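Local coordinates for protein putative peptidyl-arginine deiminase (Chlorobium tepidum, PDB 1XKN) that probably acts as a hydrolase that deiminates guanidino groups, with agmatine or arginine residues of proteins as likely substrates, at residues Y6-E11 with I160-A165; A13-T18 with N288-N293; L167-T172 with D220-V225; T294-P299 with Q315-R320. All coordinates share one frame; numbering follows the deposited sequence.

How the contacts relate
The four contacts sit around the middle of one α/β chain; contacts 1 and 2 join parts far apart in sequence, contact 4 parts that nearly follow each other. Contacts 1 and 3 share the sheet formed by strands 160-162, 167-171 and 201-205, their centres about 11 Å apart. Contacts 2 and 4 share the sheet of strands 290-291, 295-300 and 321-326, with centres about 10 Å apart. Along the chain, contacts 1 and 2 interleave, contact 3 is nested in the loop that contact 2 closes, and contact 4 follows. Contacts 3 and 4 lie about 18 Å apart, centre to centre, yet Val225 and Phe317 touch. Contacts 1 to 3 thus join small separate sheets, while contact 4 packs one beta-alpha-beta unit upon itself.

Contact 1: Y6-E11 with I160-A165; sequences YFMPPE and IDVNGA
Pro10 lies against the backbone of Gly164, its CD 3.6 Å from the Gly164 CA, and it is at this pair that the two backbones run nearest each other. Phe7 adds an aromatic edge: the Gly164 O lies near the ring plane, 3.2 Å from the Phe7 CE1, so the rim of C-H groups rather than the π face meets the carbonyl. On the other flank, the selenomethionine Met8 sends its extended chain across the strand. Its SE rests 4.0 Å from Val162 CG1 and also reaches Ile160 CD1. Val162 sets its second methyl between backbone N and carbonyl carbon (chi1 -56° for CG1), which places CG2 3.8 Å from the Met8 O.

A water takes the place of a direct backbone bond, accepting from Glu11 N at 3.0 Å and donating to Val162 O at 2.8 Å. Behind this first shell, the turn carrying Gly164 is shaped by Asn163, whose OD1 accepts from Ala165 N at 2.9 Å in an Asx turn. That donor stands well above the carbonyl plane, and the same oxygen also receives Leu167 N. Further out, the two segments are tied through a shared cation: Arg223 forms salt bridges to Glu11 OE2 and to Asp161 OD2, while Glu11 OE1 bonds to His338.

Apolar packing, one bridging water and a common arginine thus join the chain leaving strand 5-7 to the end of strand 160-162. The arginine probably offsets the repulsion between the two nearby carboxylates, which would otherwise be costly at a buried site.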
loop_
_atom_site.group_PDB
_atom_site.type_symbol
_atom_site.label_atom_id
_atom_site.label_comp_id
_atom_site.label_asym_id
_atom_site.label_seq_id
_atom_site.Cartn_x
_atom_site.Cartn_y
_atom_site.Cartn_z
ATOM N N TYR A 6 -15.542 12.140 -6.320
ATOM C CA TYR A 6 -15.088 10.881 -5.755
ATOM C C TYR A 6 -14.522 11.080 -4.356
ATOM O O TYR A 6 -14.169 12.193 -3.961
ATOM C CB TYR A 6 -14.025 10.244 -6.663
ATOM C CG TYR A 6 -14.499 9.945 -8.071
ATOM C CD1 TYR A 6 -14.255 10.836 -9.118
ATOM C CD2 TYR A 6 -15.212 8.779 -8.353
ATOM C CE1 TYR A 6 -14.711 10.571 -10.412
ATOM C CE2 TYR A 6 -15.674 8.506 -9.643
ATOM C CZ TYR A 6 -15.420 9.407 -10.667
ATOM O OH TYR A 6 -15.878 9.149 -11.945
ATOM N N PHE A 7 -14.462 9.988 -3.607
ATOM C CA PHE A 7 -13.929 9.997 -2.256
ATOM C C PHE A 7 -13.121 8.724 -2.081
ATOM O O PHE A 7 -13.596 7.630 -2.398
ATOM C CB PHE A 7 -15.066 10.030 -1.228
ATOM C CG PHE A 7 -14.618 9.770 0.186
ATOM C CD1 PHE A 7 -13.832 10.695 0.866
ATOM C CD2 PHE A 7 -14.970 8.588 0.830
ATOM C CE1 PHE A 7 -13.401 10.447 2.170
ATOM C CE2 PHE A 7 -14.543 8.327 2.134
ATOM C CZ PHE A 7 -13.758 9.260 2.801
HETATM N N MSE A 8 -11.887 8.873 -1.610
HETATM C CA MSE A 8 -11.040 7.720 -1.365
HETATM C C MSE A 8 -10.944 7.537 0.140
HETATM O O MSE A 8 -10.348 8.359 0.839
HETATM C CB MSE A 8 -9.636 7.920 -1.936
HETATM C CG MSE A 8 -8.798 6.650 -1.852
HETATM SE SE MSE A 8 -6.974 6.878 -2.428
HETATM C CE MSE A 8 -6.098 5.541 -1.350
ATOM N N PRO A 9 -11.548 6.463 0.665
ATOM C CA PRO A 9 -11.500 6.217 2.107
ATOM C C PRO A 9 -10.069 6.017 2.584
ATOM O O PRO A 9 -9.215 5.536 1.833
ATOM C CB PRO A 9 -12.318 4.938 2.267
ATOM C CG PRO A 9 -13.300 5.024 1.142
ATOM C CD PRO A 9 -12.441 5.503 -0.004
ATOM N N PRO A 10 -9.782 6.397 3.837
ATOM C CA PRO A 10 -8.427 6.216 4.356
ATOM C C PRO A 10 -8.242 4.722 4.621
ATOM O O PRO A 10 -9.220 3.978 4.711
ATOM C CB PRO A 10 -8.429 7.052 5.632
ATOM C CG PRO A 10 -9.837 6.908 6.110
ATOM C CD PRO A 10 -10.652 7.036 4.839
ATOM N N GLU A 11 -6.996 4.284 4.747
ATOM C CA GLU A 11 -6.718 2.876 4.959
ATOM C C GLU A 11 -7.295 2.315 6.256
ATOM O O GLU A 11 -7.535 1.113 6.358
ATOM C CB GLU A 11 -5.210 2.644 4.910
ATOM C CG GLU A 11 -4.804 1.196 4.789
ATOM C CD GLU A 11 -3.350 1.055 4.401
ATOM O OE1 GLU A 11 -2.996 1.515 3.297
ATOM O OE2 GLU A 11 -2.568 0.496 5.198
ATOM N N ILE A 160 1.015 7.231 -2.938
ATOM C CA ILE A 160 0.129 8.212 -2.315
ATOM C C ILE A 160 -0.397 7.681 -0.983
ATOM O O ILE A 160 -0.372 6.478 -0.732
ATOM C CB ILE A 160 -1.087 8.550 -3.223
ATOM C CG1 ILE A 160 -1.903 7.287 -3.500
ATOM C CG2 ILE A 160 -0.606 9.170 -4.531
ATOM C CD1 ILE A 160 -3.245 7.555 -4.158
ATOM N N ASP A 161 -0.853 8.586 -0.123
ATOM C CA ASP A 161 -1.408 8.217 1.175
ATOM C C ASP A 161 -2.377 9.326 1.569
ATOM O O ASP A 161 -1.993 10.492 1.639
ATOM C CB ASP A 161 -0.292 8.071 2.213
ATOM C CG ASP A 161 -0.789 7.499 3.529
ATOM O OD1 ASP A 161 -1.219 8.283 4.397
ATOM O OD2 ASP A 161 -0.761 6.260 3.681
ATOM N N VAL A 162 -3.633 8.966 1.813
ATOM C CA VAL A 162 -4.649 9.962 2.154
ATOM C C VAL A 162 -5.104 9.939 3.612
ATOM O O VAL A 162 -5.013 8.913 4.284
ATOM C CB VAL A 162 -5.895 9.805 1.245
ATOM C CG1 VAL A 162 -5.482 9.903 -0.216
ATOM C CG2 VAL A 162 -6.578 8.465 1.511
ATOM N N ASN A 163 -5.596 11.075 4.102
ATOM C CA ASN A 163 -6.059 11.147 5.484
ATOM C C ASN A 163 -7.571 10.936 5.558
ATOM O O ASN A 163 -8.160 10.952 6.639
ATOM C CB ASN A 163 -5.660 12.490 6.116
ATOM C CG ASN A 163 -6.593 13.621 5.738
ATOM O OD1 ASN A 163 -7.074 13.695 4.612
ATOM N ND2 ASN A 163 -6.844 14.517 6.683
ATOM N N GLY A 164 -8.188 10.735 4.395
ATOM C CA GLY A 164 -9.621 10.491 4.332
ATOM C C GLY A 164 -10.498 11.709 4.540
ATOM O O GLY A 164 -11.714 11.588 4.700
ATOM N N ALA A 165 -9.888 12.889 4.534
ATOM C CA ALA A 165 -10.639 14.115 4.738
ATOM C C ALA A 165 -10.164 15.246 3.836
ATOM O O ALA A 165 -10.394 16.419 4.134
ATOM C CB ALA A 165 -10.555 14.540 6.199
HETATM O O HOH W 1 -4.649 6.121 4.551
#

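Contact 2: A13-T18 with N288-N293; sequences APHAST and NFYIAN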
loop_
_atom_site.group_PDB
_atom_site.type_symbol
_atom_site.label_atom_id
_atom_site.label_comp_id
_atom_site.label_asym_id
_atom_site.label_seq_id
_atom_site.Cartn_x
_atom_site.Cartn_y
_atom_site.Cartn_z
ATOM N N ALA A 13 -10.240 3.041 7.447
ATOM C CA ALA A 13 -11.695 2.971 7.379
ATOM C C ALA A 13 -12.064 1.492 7.287
ATOM O O ALA A 13 -11.250 0.673 6.876
ATOM C CB ALA A 13 -12.208 3.724 6.150
ATOM N N PRO A 14 -13.299 1.128 7.671
ATOM C CA PRO A 14 -13.738 -0.274 7.619
ATOM C C PRO A 14 -13.532 -0.928 6.252
ATOM O O PRO A 14 -13.840 -0.332 5.220
ATOM C CB PRO A 14 -15.216 -0.183 7.997
ATOM C CG PRO A 14 -15.236 0.967 8.954
ATOM C CD PRO A 14 -14.352 1.981 8.254
ATOM N N HIS A 15 -13.016 -2.155 6.253
ATOM C CA HIS A 15 -12.771 -2.887 5.013
ATOM C C HIS A 15 -13.767 -4.003 4.764
ATOM O O HIS A 15 -14.235 -4.662 5.696
ATOM C CB HIS A 15 -11.399 -3.558 5.024
ATOM C CG HIS A 15 -10.250 -2.619 5.151
ATOM N ND1 HIS A 15 -8.978 -3.056 5.452
ATOM C CD2 HIS A 15 -10.167 -1.275 5.017
ATOM C CE1 HIS A 15 -8.161 -2.020 5.501
ATOM N NE2 HIS A 15 -8.855 -0.928 5.240
ATOM N N ALA A 16 -14.062 -4.225 3.490
ATOM C CA ALA A 16 -14.933 -5.313 3.090
ATOM C C ALA A 16 -13.982 -6.498 2.937
ATOM O O ALA A 16 -14.343 -7.643 3.207
ATOM C CB ALA A 16 -15.605 -4.997 1.753
ATOM N N SER A 17 -12.758 -6.203 2.503
ATOM C CA SER A 17 -11.734 -7.230 2.305
ATOM C C SER A 17 -10.370 -6.596 2.073
ATOM O O SER A 17 -10.226 -5.374 2.073
ATOM C CB SER A 17 -12.058 -8.064 1.065
ATOM O OG SER A 17 -11.687 -7.359 -0.117
ATOM N N THR A 18 -9.373 -7.455 1.884
ATOM C CA THR A 18 -8.020 -7.031 1.550
ATOM C C THR A 18 -7.649 -7.888 0.350
ATOM O O THR A 18 -7.933 -9.089 0.326
ATOM C CB THR A 18 -6.992 -7.311 2.662
ATOM O OG1 THR A 18 -7.272 -6.490 3.802
ATOM C CG2 THR A 18 -5.577 -6.995 2.160
ATOM N N ASN A 288 6.106 0.637 5.889
ATOM C CA ASN A 288 5.403 -0.178 4.910
ATOM C C ASN A 288 4.492 -1.195 5.601
ATOM O O ASN A 288 4.478 -2.376 5.257
ATOM C CB ASN A 288 6.414 -0.887 3.995
ATOM C CG ASN A 288 5.861 -1.138 2.599
ATOM O OD1 ASN A 288 5.592 -0.200 1.841
ATOM N ND2 ASN A 288 5.681 -2.404 2.257
ATOM N N PHE A 289 3.728 -0.709 6.575
ATOM C CA PHE A 289 2.787 -1.532 7.327
ATOM C C PHE A 289 1.416 -1.451 6.661
ATOM O O PHE A 289 1.179 -0.591 5.812
ATOM C CB PHE A 289 2.685 -1.037 8.781
ATOM C CG PHE A 289 2.178 0.383 8.920
ATOM C CD1 PHE A 289 0.815 0.667 8.854
ATOM C CD2 PHE A 289 3.069 1.436 9.109
ATOM C CE1 PHE A 289 0.349 1.978 8.977
ATOM C CE2 PHE A 289 2.616 2.750 9.233
ATOM C CZ PHE A 289 1.252 3.024 9.165
ATOM N N TYR A 290 0.516 -2.354 7.036
ATOM C CA TYR A 290 -0.827 -2.344 6.474
ATOM C C TYR A 290 -1.857 -2.312 7.594
ATOM O O TYR A 290 -1.766 -3.085 8.553
ATOM C CB TYR A 290 -1.061 -3.584 5.604
ATOM C CG TYR A 290 -2.475 -3.682 5.071
ATOM C CD1 TYR A 290 -2.985 -2.713 4.203
ATOM C CD2 TYR A 290 -3.306 -4.741 5.432
ATOM C CE1 TYR A 290 -4.285 -2.798 3.706
ATOM C CE2 TYR A 290 -4.613 -4.836 4.941
ATOM C CZ TYR A 290 -5.091 -3.865 4.081
ATOM O OH TYR A 290 -6.375 -3.965 3.595
ATOM N N ILE A 291 -2.832 -1.416 7.475
ATOM C CA ILE A 291 -3.886 -1.305 8.476
ATOM C C ILE A 291 -5.071 -2.161 8.031
ATOM O O ILE A 291 -5.629 -1.931 6.961
ATOM C CB ILE A 291 -4.388 0.153 8.622
ATOM C CG1 ILE A 291 -3.221 1.093 8.930
ATOM C CG2 ILE A 291 -5.433 0.227 9.734
ATOM C CD1 ILE A 291 -3.548 2.561 8.662
ATOM N N ALA A 292 -5.433 -3.157 8.836
ATOM C CA ALA A 292 -6.576 -4.022 8.542
ATOM C C ALA A 292 -7.663 -3.680 9.559
ATOM O O ALA A 292 -7.453 -2.824 10.416
ATOM C CB ALA A 292 -6.175 -5.489 8.659
ATOM N N ASN A 293 -8.814 -4.343 9.487
ATOM C CA ASN A 293 -9.896 -4.041 10.419
ATOM C C ASN A 293 -9.565 -4.270 11.891
ATOM O O ASN A 293 -9.791 -3.395 12.723
ATOM C CB ASN A 293 -11.158 -4.839 10.059
ATOM C CG ASN A 293 -11.827 -4.341 8.794
ATOM O OD1 ASN A 293 -11.447 -3.312 8.231
ATOM N ND2 ASN A 293 -12.844 -5.069 8.341
HETATM O O HOH W 2 -9.938 -1.001 8.768
#
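Asn293 OD1 accepts from His15 N at 2.8 Å, the donor lying in the carbonyl plane on a lone pair, and water 2 lies close to the same oxygen. The other half of the same amide is used as well: Asn293 ND2 donates to the His15 O at 3.0 Å, nearly straight at 167°, with the acceptor close to the amide plane. One side-chain amide therefore meets both the N-H and the C=O of a single residue, much as a neighbouring strand would, and fixes the rotation of the asparagine. Water 2, also near Ala13 O, sits over the centre of one face of the His15 ring.

With CG anti to the carbonyl carbon (chi1 -61°), the imidazole lies between Asn293 and Tyr290. Its CE1 meets the Ile291 O at the ring edge, 2.9 Å away; that buried oxygen has no conventional polar partner in the model. Tyr290 comes from the opposite direction, its ring tilted 28° from the imidazole and slid so far that the two hardly overlap. Beyond the imidazole the phenol ends on Thr18: Tyr290 OH donates to Thr18 OG1 at 2.7 Å.

Glu51 reinforces the arrangement by bonding both Thr18 OG1 and His15 ND1 through OE1, while His15 NE2 is held by the Glu11 O. Strand 15-21 is interrupted by a classic beta bulge, where Ala16 and Ser17 both face Glu344. Polar side chains thus join this sheet to the sheet of strand 290-291, as suits the α/β-propeller plan of guanidino-modifying enzymes, in which small separate sheets surround a common middle.

Contact 3: L167-T172 with D220-V225; sequences LLLTTT and DMARFV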
loop_
_atom_site.group_PDB
_atom_site.type_symbol
_atom_site.label_atom_id
_atom_site.label_comp_id
_atom_site.label_asym_id
_atom_site.label_seq_id
_atom_site.Cartn_x
_atom_site.Cartn_y
_atom_site.Cartn_z
ATOM N N LEU A 167 -6.743 15.455 2.465
ATOM C CA LEU A 167 -5.297 15.536 2.320
ATOM C C LEU A 167 -4.737 14.305 1.637
ATOM O O LEU A 167 -5.246 13.197 1.807
ATOM C CB LEU A 167 -4.620 15.681 3.684
ATOM C CG LEU A 167 -5.063 16.838 4.581
ATOM C CD1 LEU A 167 -4.223 16.818 5.851
ATOM C CD2 LEU A 167 -4.910 18.158 3.851
ATOM N N LEU A 168 -3.687 14.512 0.850
ATOM C CA LEU A 168 -3.008 13.424 0.160
ATOM C C LEU A 168 -1.514 13.699 0.259
ATOM O O LEU A 168 -1.035 14.765 -0.140
ATOM C CB LEU A 168 -3.450 13.331 -1.307
ATOM C CG LEU A 168 -2.797 12.213 -2.130
ATOM C CD1 LEU A 168 -3.732 11.768 -3.243
ATOM C CD2 LEU A 168 -1.463 12.686 -2.703
ATOM N N LEU A 169 -0.797 12.730 0.818
ATOM C CA LEU A 169 0.646 12.817 1.005
ATOM C C LEU A 169 1.343 12.031 -0.104
ATOM O O LEU A 169 0.947 10.909 -0.421
ATOM C CB LEU A 169 1.018 12.229 2.369
ATOM C CG LEU A 169 2.467 12.338 2.835
ATOM C CD1 LEU A 169 2.799 13.801 3.088
ATOM C CD2 LEU A 169 2.672 11.522 4.109
ATOM N N THR A 170 2.379 12.619 -0.695
ATOM C CA THR A 170 3.116 11.949 -1.766
ATOM C C THR A 170 4.556 12.451 -1.787
ATOM O O THR A 170 4.976 13.166 -0.877
ATOM C CB THR A 170 2.442 12.203 -3.139
ATOM O OG1 THR A 170 3.037 11.363 -4.134
ATOM C CG2 THR A 170 2.599 13.661 -3.558
ATOM N N THR A 171 5.321 12.069 -2.805
ATOM C CA THR A 171 6.704 12.530 -2.896
ATOM C C THR A 171 7.001 13.086 -4.274
ATOM O O THR A 171 6.477 12.610 -5.285
ATOM C CB THR A 171 7.729 11.404 -2.623
ATOM O OG1 THR A 171 7.652 10.423 -3.662
ATOM C CG2 THR A 171 7.465 10.752 -1.279
ATOM N N THR A 172 7.849 14.103 -4.307
ATOM C CA THR A 172 8.249 14.717 -5.561
ATOM C C THR A 172 9.109 13.709 -6.317
ATOM O O THR A 172 9.016 13.584 -7.535
ATOM C CB THR A 172 9.054 16.002 -5.298
ATOM O OG1 THR A 172 8.194 16.981 -4.703
ATOM C CG2 THR A 172 9.629 16.555 -6.593
ATOM N N ASP A 220 7.094 4.031 2.055
ATOM C CA ASP A 220 8.286 3.420 2.637
ATOM C C ASP A 220 8.853 4.458 3.600
ATOM O O ASP A 220 9.934 4.273 4.161
ATOM C CB ASP A 220 9.347 3.093 1.574
ATOM C CG ASP A 220 9.111 1.756 0.894
ATOM O OD1 ASP A 220 8.524 0.856 1.527
ATOM O OD2 ASP A 220 9.536 1.600 -0.270
HETATM N N MSE A 221 8.101 5.534 3.821
HETATM C CA MSE A 221 8.588 6.623 4.661
HETATM C C MSE A 221 7.594 7.332 5.592
HETATM O O MSE A 221 7.848 7.470 6.786
HETATM C CB MSE A 221 9.245 7.650 3.732
HETATM C CG MSE A 221 9.824 8.877 4.390
HETATM SE SE MSE A 221 10.815 9.881 3.070
HETATM C CE MSE A 221 9.358 10.310 1.880
ATOM N N ALA A 222 6.476 7.793 5.037
ATOM C CA ALA A 222 5.481 8.522 5.815
ATOM C C ALA A 222 4.070 8.021 5.541
ATOM O O ALA A 222 3.726 7.695 4.399
ATOM C CB ALA A 222 5.583 10.007 5.505
ATOM N N ARG A 223 3.250 7.977 6.589
ATOM C CA ARG A 223 1.878 7.478 6.479
ATOM C C ARG A 223 0.904 8.183 7.423
ATOM O O ARG A 223 1.245 8.495 8.560
ATOM C CB ARG A 223 1.848 5.983 6.826
ATOM C CG ARG A 223 2.762 5.083 6.005
ATOM C CD ARG A 223 2.162 4.792 4.640
ATOM N NE ARG A 223 0.808 4.260 4.759
ATOM C CZ ARG A 223 0.517 3.026 5.157
ATOM N NH1 ARG A 223 -0.747 2.639 5.246
ATOM N NH2 ARG A 223 1.489 2.176 5.447
ATOM N N PHE A 224 -0.314 8.434 6.954
ATOM C CA PHE A 224 -1.322 9.028 7.825
ATOM C C PHE A 224 -1.784 7.891 8.739
ATOM O O PHE A 224 -1.922 6.757 8.283
ATOM C CB PHE A 224 -2.524 9.534 7.018
ATOM C CG PHE A 224 -2.391 10.952 6.550
ATOM C CD1 PHE A 224 -2.414 12.002 7.467
ATOM C CD2 PHE A 224 -2.224 11.238 5.200
ATOM C CE1 PHE A 224 -2.267 13.320 7.044
ATOM C CE2 PHE A 224 -2.076 12.547 4.769
ATOM C CZ PHE A 224 -2.098 13.594 5.692
ATOM N N VAL A 225 -1.997 8.179 10.023
ATOM C CA VAL A 225 -2.479 7.164 10.963
ATOM C C VAL A 225 -3.872 7.570 11.434
ATOM O O VAL A 225 -4.641 6.746 11.926
ATOM C CB VAL A 225 -1.542 6.975 12.189
ATOM C CG1 VAL A 225 -0.270 6.252 11.760
ATOM C CG2 VAL A 225 -1.214 8.315 12.817
#
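Leu169 and Ala222 make the tight centre of this contact, with the leucine CD2 3.6 Å from the alanine CB. Leu169 has its CG anti to the backbone N (chi1 -174°), which throws the branched end across the gap to strand 222-226. The neighbouring ring of Phe224 is wedged against two leucines of the facing strand: its CZ lies 3.8 Å from Leu167 CB, and its CE2 lies 3.9 Å from Leu169 CB. Leu167 adds its CD1 to the same corner of the ring, and its side chain runs across the phenylalanine at about a right angle.

Packing thins toward the other end, although this end too is buried. There the contact is reduced to a pair of methyl groups, Thr171 CG2 and the CE of the selenomethionine Met221, 3.7 Å apart. Met221 reaches them through a bend at its last torsion (chi3 63°). The hydroxyl of Thr171 is engaged elsewhere, with Gly216 O and, as the N-cap of the helix that follows, with Cys174 N.

The strand axes stay 8.1 Å apart at their closest and run almost antiparallel, at 170°, too far for backbone pairing, so side chains make the contact. Val230 continues the hydrophobic patch against both Leu169 and Phe224, and Leu205 extends it against Leu169 and Ala222. The contact thus closes the seam between the small sheet of strands 160-162, 167-171 and 201-205 and that of 222-226, 229-233 and 265-269, an arrangement consistent with the α/β-propeller fold of this enzyme clan.

Contact 4: T294-P299 with Q315-R320; sequences TVVLVP and QCFPKR
This is mainly an apolar contact within a beta-alpha-beta crossover, where the return from helix 305-316 to strand 321-326 folds back over the start of strand 295-300. Val296 carries it with one methyl: its CG2 lies 3.6 Å from Arg320 CD and 3.9 Å from Phe317 CG, so this one methyl meets both the arginine's aliphatic stem and the base of the aromatic ring. Both side chains cross the valine at about a right angle. Nearer the strand's beginning, the Thr294 O is 3.6 Å from Arg320 CA, and the arginine CB lies alongside the same carbonyl.

A type I turn sets the two partners on the same side of the loop, closed by Arg320 N to Phe317 O at 3.2 Å. Arg320 then runs extended from CG to NE (chi2 176°, chi3 164°), which carries the guanidinium past the valine to carbonyl oxygens beyond: NE bonds to Ala292 O and NH1 to Trp12 O.

Around the contact, Ile291 of the neighbouring strand touches both Phe317 and Arg320, while Val322 of strand 321-326 packs on Val296. The turn therefore follows the end of helix 305-316 and sits against strand 295-300, which is the middle strand of its sheet, between 290-291 and 321-326.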
loop_
_atom_site.group_PDB
_atom_site.type_symbol
_atom_site.label_atom_id
_atom_site.label_comp_id
_atom_site.label_asym_id
_atom_site.label_seq_id
_atom_site.Cartn_x
_atom_site.Cartn_y
_atom_site.Cartn_z
ATOM N N THR A 294 -9.019 -5.437 12.216
ATOM C CA THR A 294 -8.711 -5.747 13.612
ATOM C C THR A 294 -7.228 -5.812 13.943
ATOM O O THR A 294 -6.856 -5.977 15.107
ATOM C CB THR A 294 -9.320 -7.094 14.023
ATOM O OG1 THR A 294 -8.654 -8.149 13.320
ATOM C CG2 THR A 294 -10.794 -7.128 13.692
ATOM N N VAL A 295 -6.382 -5.691 12.929
ATOM C CA VAL A 295 -4.950 -5.771 13.157
ATOM C C VAL A 295 -4.167 -4.854 12.240
ATOM O O VAL A 295 -4.659 -4.412 11.204
ATOM C CB VAL A 295 -4.424 -7.214 12.930
ATOM C CG1 VAL A 295 -5.070 -8.173 13.919
ATOM C CG2 VAL A 295 -4.720 -7.660 11.499
ATOM N N VAL A 296 -2.943 -4.554 12.655
ATOM C CA VAL A 296 -2.038 -3.748 11.859
ATOM C C VAL A 296 -0.851 -4.678 11.682
ATOM O O VAL A 296 -0.297 -5.181 12.661
ATOM C CB VAL A 296 -1.611 -2.461 12.589
ATOM C CG1 VAL A 296 -0.633 -1.671 11.718
ATOM C CG2 VAL A 296 -2.843 -1.609 12.888
ATOM N N LEU A 297 -0.488 -4.929 10.431
ATOM C CA LEU A 297 0.611 -5.830 10.123
ATOM C C LEU A 297 1.852 -5.031 9.771
ATOM O O LEU A 297 1.869 -4.279 8.801
ATOM C CB LEU A 297 0.206 -6.754 8.971
ATOM C CG LEU A 297 -1.113 -7.502 9.225
ATOM C CD1 LEU A 297 -1.473 -8.338 8.008
ATOM C CD2 LEU A 297 -0.985 -8.379 10.460
ATOM N N VAL A 298 2.892 -5.205 10.577
ATOM C CA VAL A 298 4.136 -4.475 10.395
ATOM C C VAL A 298 5.282 -5.372 9.956
ATOM O O VAL A 298 5.506 -6.438 10.532
ATOM C CB VAL A 298 4.539 -3.787 11.711
ATOM C CG1 VAL A 298 5.763 -2.916 11.497
ATOM C CG2 VAL A 298 3.372 -2.974 12.235
ATOM N N PRO A 299 6.021 -4.959 8.916
ATOM C CA PRO A 299 7.137 -5.797 8.477
ATOM C C PRO A 299 8.272 -5.694 9.496
ATOM O O PRO A 299 8.560 -4.606 9.996
ATOM C CB PRO A 299 7.509 -5.191 7.125
ATOM C CG PRO A 299 7.191 -3.736 7.310
ATOM C CD PRO A 299 5.871 -3.772 8.054
ATOM N N GLN A 315 0.464 2.259 19.711
ATOM C CA GLN A 315 0.003 3.493 20.347
ATOM C C GLN A 315 -0.896 4.258 19.373
ATOM O O GLN A 315 -1.897 4.858 19.776
ATOM C CB GLN A 315 1.205 4.355 20.742
ATOM C CG GLN A 315 2.037 3.765 21.875
ATOM C CD GLN A 315 3.462 4.293 21.900
ATOM O OE1 GLN A 315 3.764 5.337 21.321
ATOM N NE2 GLN A 315 4.346 3.573 22.584
ATOM N N CYS A 316 -0.543 4.224 18.090
ATOM C CA CYS A 316 -1.324 4.908 17.061
ATOM C C CYS A 316 -2.660 4.224 16.773
ATOM O O CYS A 316 -3.619 4.877 16.357
ATOM C CB CYS A 316 -0.519 5.005 15.761
ATOM S SG CYS A 316 0.957 6.053 15.856
ATOM N N PHE A 317 -2.715 2.912 16.982
ATOM C CA PHE A 317 -3.933 2.137 16.741
ATOM C C PHE A 317 -4.241 1.291 17.972
ATOM O O PHE A 317 -4.129 0.067 17.940
ATOM C CB PHE A 317 -3.741 1.225 15.523
ATOM C CG PHE A 317 -3.395 1.966 14.265
ATOM C CD1 PHE A 317 -2.072 2.088 13.849
ATOM C CD2 PHE A 317 -4.396 2.566 13.507
ATOM C CE1 PHE A 317 -1.751 2.798 12.694
ATOM C CE2 PHE A 317 -4.085 3.277 12.353
ATOM C CZ PHE A 317 -2.761 3.394 11.946
ATOM N N PRO A 318 -4.659 1.935 19.070
ATOM C CA PRO A 318 -4.975 1.239 20.321
ATOM C C PRO A 318 -6.129 0.240 20.270
ATOM O O PRO A 318 -6.223 -0.648 21.119
ATOM C CB PRO A 318 -5.240 2.388 21.289
ATOM C CG PRO A 318 -5.859 3.422 20.412
ATOM C CD PRO A 318 -4.997 3.368 19.161
ATOM N N LYS A 319 -6.998 0.380 19.274
ATOM C CA LYS A 319 -8.147 -0.508 19.134
ATOM C C LYS A 319 -7.853 -1.747 18.288
ATOM O O LYS A 319 -8.711 -2.614 18.128
ATOM C CB LYS A 319 -9.325 0.274 18.535
ATOM C CG LYS A 319 -9.879 1.353 19.464
ATOM C CD LYS A 319 -10.878 2.278 18.772
ATOM C CE LYS A 319 -10.186 3.223 17.796
ATOM N NZ LYS A 319 -11.103 4.269 17.248
ATOM N N ARG A 320 -6.633 -1.837 17.764
ATOM C CA ARG A 320 -6.243 -2.967 16.925
ATOM C C ARG A 320 -5.065 -3.731 17.522
ATOM O O ARG A 320 -4.400 -3.247 18.437
ATOM C CB ARG A 320 -5.845 -2.470 15.532
ATOM C CG ARG A 320 -6.962 -1.833 14.713
ATOM C CD ARG A 320 -6.387 -1.309 13.405
ATOM N NE ARG A 320 -7.386 -1.018 12.380
ATOM C CZ ARG A 320 -8.061 0.123 12.280
ATOM N NH1 ARG A 320 -8.938 0.282 11.302
ATOM N NH2 ARG A 320 -7.860 1.103 13.153
#